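Malonyl CoA-acyl carrier protein transacylase (Clostridium perfringens, PDB 3PTW) probably transfers the malonyl group from malonyl-CoA to acyl carrier protein, the step that supplies extender units for fatty acid synthesis. Local coordinates at residues N161-Q165 against F282-I286; P275-S280 against V292-E296. All coordinates share one frame; numbering follows the deposited sequence.

Contact 1. Residues N161-Q165 against F282-I286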
# COMPACT_ATOMS: atom_id res chain seq x y z
N ASN A 161 5.85 -8.39 5.57
CA ASN A 161 4.81 -7.59 6.20
C ASN A 161 4.90 -7.51 7.71
O ASN A 161 4.58 -6.47 8.29
CB ASN A 161 3.43 -8.05 5.73
CG ASN A 161 3.22 -7.86 4.23
OD1 ASN A 161 3.70 -6.89 3.64
ND2 ASN A 161 2.49 -8.76 3.62
N SER A 162 5.32 -8.61 8.34
CA SER A 162 5.45 -8.69 9.80
C SER A 162 6.16 -10.01 10.15
O SER A 162 6.34 -10.84 9.27
CB SER A 162 4.08 -8.58 10.48
OG SER A 162 3.42 -9.83 10.55
N PRO A 163 6.56 -10.22 11.44
CA PRO A 163 7.24 -11.48 11.82
C PRO A 163 6.35 -12.69 11.53
O PRO A 163 5.20 -12.74 11.98
CB PRO A 163 7.44 -11.36 13.34
CG PRO A 163 7.21 -9.91 13.66
CD PRO A 163 6.26 -9.38 12.61
N GLY A 164 6.85 -13.66 10.77
CA GLY A 164 5.98 -14.77 10.36
C GLY A 164 4.93 -14.47 9.29
O GLY A 164 4.03 -15.29 9.03
N GLN A 165 5.02 -13.31 8.64
CA GLN A 165 4.11 -12.99 7.52
C GLN A 165 4.84 -12.43 6.29
O GLN A 165 5.15 -11.24 6.21
CB GLN A 165 2.94 -12.11 7.96
CG GLN A 165 1.85 -12.91 8.67
CD GLN A 165 0.59 -12.11 8.90
OE1 GLN A 165 -0.47 -12.45 8.37
NE2 GLN A 165 0.70 -11.04 9.68
N PHE A 282 -0.66 -5.52 10.84
CA PHE A 282 0.78 -5.77 10.68
C PHE A 282 1.60 -5.00 11.72
O PHE A 282 2.51 -5.58 12.32
CB PHE A 282 1.27 -5.42 9.27
CG PHE A 282 0.71 -6.33 8.16
CD1 PHE A 282 0.65 -7.72 8.32
CD2 PHE A 282 0.31 -5.77 6.94
CE1 PHE A 282 0.15 -8.54 7.29
CE2 PHE A 282 -0.20 -6.58 5.90
CZ PHE A 282 -0.27 -7.97 6.07
N VAL A 283 1.28 -3.72 11.94
CA VAL A 283 2.00 -2.93 12.94
C VAL A 283 1.93 -3.54 14.35
O VAL A 283 2.96 -3.67 15.03
CB VAL A 283 1.52 -1.47 13.01
CG1 VAL A 283 2.26 -0.71 14.14
CG2 VAL A 283 1.74 -0.77 11.66
N LYS A 284 0.73 -3.93 14.78
CA LYS A 284 0.53 -4.49 16.11
C LYS A 284 1.36 -5.74 16.37
O LYS A 284 1.76 -5.99 17.50
CB LYS A 284 -0.95 -4.76 16.39
CG LYS A 284 -1.80 -3.52 16.57
CD LYS A 284 -3.28 -3.85 16.62
CE LYS A 284 -3.82 -3.87 18.03
NZ LYS A 284 -5.32 -3.99 18.01
N LYS A 285 1.63 -6.50 15.30
CA LYS A 285 2.50 -7.69 15.35
C LYS A 285 3.98 -7.35 15.29
O LYS A 285 4.81 -8.14 15.76
CB LYS A 285 2.15 -8.64 14.20
CG LYS A 285 0.88 -9.44 14.45
CD LYS A 285 0.30 -10.04 13.18
CE LYS A 285 -1.22 -10.12 13.35
NZ LYS A 285 -1.82 -11.08 12.43
N ILE A 286 4.33 -6.22 14.67
CA ILE A 286 5.71 -5.75 14.65
C ILE A 286 6.09 -5.22 16.05
O ILE A 286 7.13 -5.58 16.62
CB ILE A 286 5.95 -4.68 13.52
CG1 ILE A 286 5.90 -5.35 12.13
CG2 ILE A 286 7.26 -3.93 13.70
CD1 ILE A 286 5.37 -4.46 11.04

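Contact 2. Residues P275-S280 against V292-E296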
# COMPACT_ATOMS: atom_id res chain seq x y z
N PRO A 275 -9.36 2.42 3.33
CA PRO A 275 -10.20 1.29 3.68
C PRO A 275 -9.43 0.19 4.40
O PRO A 275 -8.27 -0.07 4.06
CB PRO A 275 -10.72 0.78 2.32
CG PRO A 275 -9.71 1.23 1.34
CD PRO A 275 -9.11 2.51 1.88
N GLY A 276 -10.07 -0.41 5.39
CA GLY A 276 -9.55 -1.64 5.99
C GLY A 276 -8.59 -1.43 7.14
O GLY A 276 -8.25 -0.29 7.51
N LYS A 277 -8.15 -2.55 7.70
CA LYS A 277 -7.34 -2.55 8.91
C LYS A 277 -6.12 -3.45 8.73
O LYS A 277 -5.47 -3.80 9.70
CB LYS A 277 -8.19 -2.99 10.12
CG LYS A 277 -9.27 -1.96 10.54
CD LYS A 277 -10.37 -2.54 11.45
CE LYS A 277 -11.42 -3.37 10.67
NZ LYS A 277 -12.16 -2.65 9.56
N ALA A 278 -5.81 -3.82 7.50
CA ALA A 278 -4.68 -4.71 7.25
C ALA A 278 -3.36 -4.17 7.85
O ALA A 278 -2.64 -4.91 8.51
CB ALA A 278 -4.52 -5.00 5.74
N LEU A 279 -3.07 -2.89 7.65
CA LEU A 279 -1.76 -2.36 8.05
C LEU A 279 -1.66 -2.21 9.54
O LEU A 279 -0.59 -2.45 10.12
CB LEU A 279 -1.40 -1.05 7.33
CG LEU A 279 -1.47 -1.01 5.80
CD1 LEU A 279 -0.89 0.29 5.29
CD2 LEU A 279 -0.79 -2.23 5.17
N SER A 280 -2.77 -1.82 10.16
CA SER A 280 -2.90 -1.82 11.62
C SER A 280 -2.53 -3.19 12.16
O SER A 280 -1.76 -3.32 13.12
CB SER A 280 -4.33 -1.48 12.07
OG SER A 280 -4.59 -0.09 11.99
N VAL A 292 -1.97 2.19 17.87
CA VAL A 292 -2.35 1.92 16.51
C VAL A 292 -3.82 2.29 16.36
O VAL A 292 -4.66 1.83 17.14
CB VAL A 292 -2.11 0.44 16.14
CG1 VAL A 292 -2.76 0.11 14.82
CG2 VAL A 292 -0.62 0.14 16.08
N LEU A 293 -4.11 3.15 15.38
CA LEU A 293 -5.47 3.60 15.10
C LEU A 293 -5.74 3.54 13.61
O LEU A 293 -4.81 3.34 12.82
CB LEU A 293 -5.69 5.03 15.63
CG LEU A 293 -5.37 5.30 17.11
CD1 LEU A 293 -5.29 6.80 17.38
CD2 LEU A 293 -6.37 4.62 18.05
N ASN A 294 -7.00 3.71 13.23
CA ASN A 294 -7.38 3.71 11.82
C ASN A 294 -8.59 4.59 11.56
O ASN A 294 -9.43 4.78 12.45
CB ASN A 294 -7.63 2.28 11.29
CG ASN A 294 -8.99 1.73 11.69
OD1 ASN A 294 -9.15 1.20 12.78
ND2 ASN A 294 -9.99 1.88 10.81
N VAL A 295 -8.65 5.16 10.35
CA VAL A 295 -9.85 5.87 9.90
C VAL A 295 -10.26 5.39 8.51
O VAL A 295 -9.48 5.47 7.56
CB VAL A 295 -9.68 7.43 9.87
CG1 VAL A 295 -11.04 8.10 9.74
CG2 VAL A 295 -8.96 7.96 11.12
N GLU A 296 -11.48 4.85 8.41
CA GLU A 296 -12.10 4.47 7.14
C GLU A 296 -13.57 4.92 7.07
O GLU A 296 -14.16 4.95 5.99
CB GLU A 296 -12.01 2.94 6.90
CG GLU A 296 -12.88 2.04 7.81
CD GLU A 296 -12.71 0.54 7.52
OE1 GLU A 296 -12.87 0.11 6.36
OE2 GLU A 296 -12.40 -0.22 8.47
O HOH W 1 -8.98 2.38 8.17

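Contact 1. Residues N161-Q165 against F282-I286
Ser162 and Phe282 bring the two backbones closest, 5.6 Å between their CA atoms, where the end of strand 155-162 and the type II turn that follows lie against the last turn of helix 278-286. No hydrogen bond crosses; the join is made by shape. The Phe282 ring is its centre: CB of Asn161 sits over one ring face, 3.6 Å from the centroid and 9° off the normal, a CH-pi contact. With CG of Asn161 anti to its carbonyl carbon, the amide continues across CZ and CE2, stacked at 28° to the ring, so a flat polar group suits the place. Gln165 comes to the ring's edge instead, its NE2 3.5 Å from Phe282 CE1, the two planes 64° apart. That amide is held by its own segment, NE2 giving a hydrogen bond of 3.1 Å to Ser162 OG, with the oxygen close to the amide plane. Further along the helix, Lys285 meets this amide with its methylenes, CD 3.7 Å from Gln165 NE2. Pro163, rigid at the turn's second position, sets CG against Lys285 O, while Ile286 reaches back with CD1 3.5 Å from Asn161 O. Asn161 and Ser162 both face Gln165 in a classic beta bulge beside the turn that leads into strand 165-169. The contact thus lays the edge of the small antiparallel sheet on helix 278-286, with Phe255 of helix 255-264 touching both Asn161 and Phe282 and Ile256 packing on Ile286.

Contact 2. Residues P275-S280 against V292-E296
Lys277 and Glu296 meet almost at a right angle, the lysine folding its chain so that NZ reaches OE2 of Glu296 at 2.7 Å, nearly along the C-O bond, in a salt bridge. The bends at chi3 (-78°) and chi4 (-58°) turn the ammonium group back toward the end of strand 291-295. The other carboxylate oxygen works differently: Gly276 N donates to Glu296 OE1 at 3.0 Å, approaching from well above the carboxylate plane. Tyr15 OH also hydrogen-bonds to OE1, so both oxygens of this buried acid are engaged, and the nearby positive charge would be expected to keep it ionised. Glutamate fits because its chain, extended beyond CG, spans from the strand end to the loop. Gly276, at phi 88°, readily adopts the backbone shape that presents its N-H there.

The loop leads from strand 269-273 into helix 278-286, and strand 291-295 follows, lying parallel at the outer edge of the large sheet: a beta-alpha-beta unit. Lys277 is the N-cap residue of the helix, and Glu272 accepts hydrogen bonds from the N-H groups of Leu279 and Ser280 in its first turn.

Between helix and strand, Asn294 runs slantwise across the lysine chain, OD1 3.9 Å from Lys277 CG. Its ND2 gives a hydrogen bond of 2.9 Å to a water that in turn donates to Gly276 O at 2.8 Å, so the amide meets methylene groups and water at once. Ser280 faces the strand, and small size suits it here: its CB lies 3.5 Å from Val292 CG1, and the same methyl also touches OG, while CB of Asn294 lies 3.9 Å from that same hydroxyl oxygen.

How the contacts relate
Both contacts use helix 278-286, contact 2 at its start and contact 1 at its end, with their centres 14 Å apart. In contact 2 the helix is tied to strand 291-295 of the large sheet; in contact 1 it receives the small antiparallel sheet, so one helix bridges the two. They also touch directly: Val283 CG1 lies 3.6 Å from Val292 CG2, and Lys284 CG packs on the same methyl at 3.9 Å. Leu90 touches Asn161 of contact 1 and Leu279 of contact 2. It lies within a GxSxG sequence consistent with the nucleophile elbow of acyltransferases, so both contacts probably border the region of the active site.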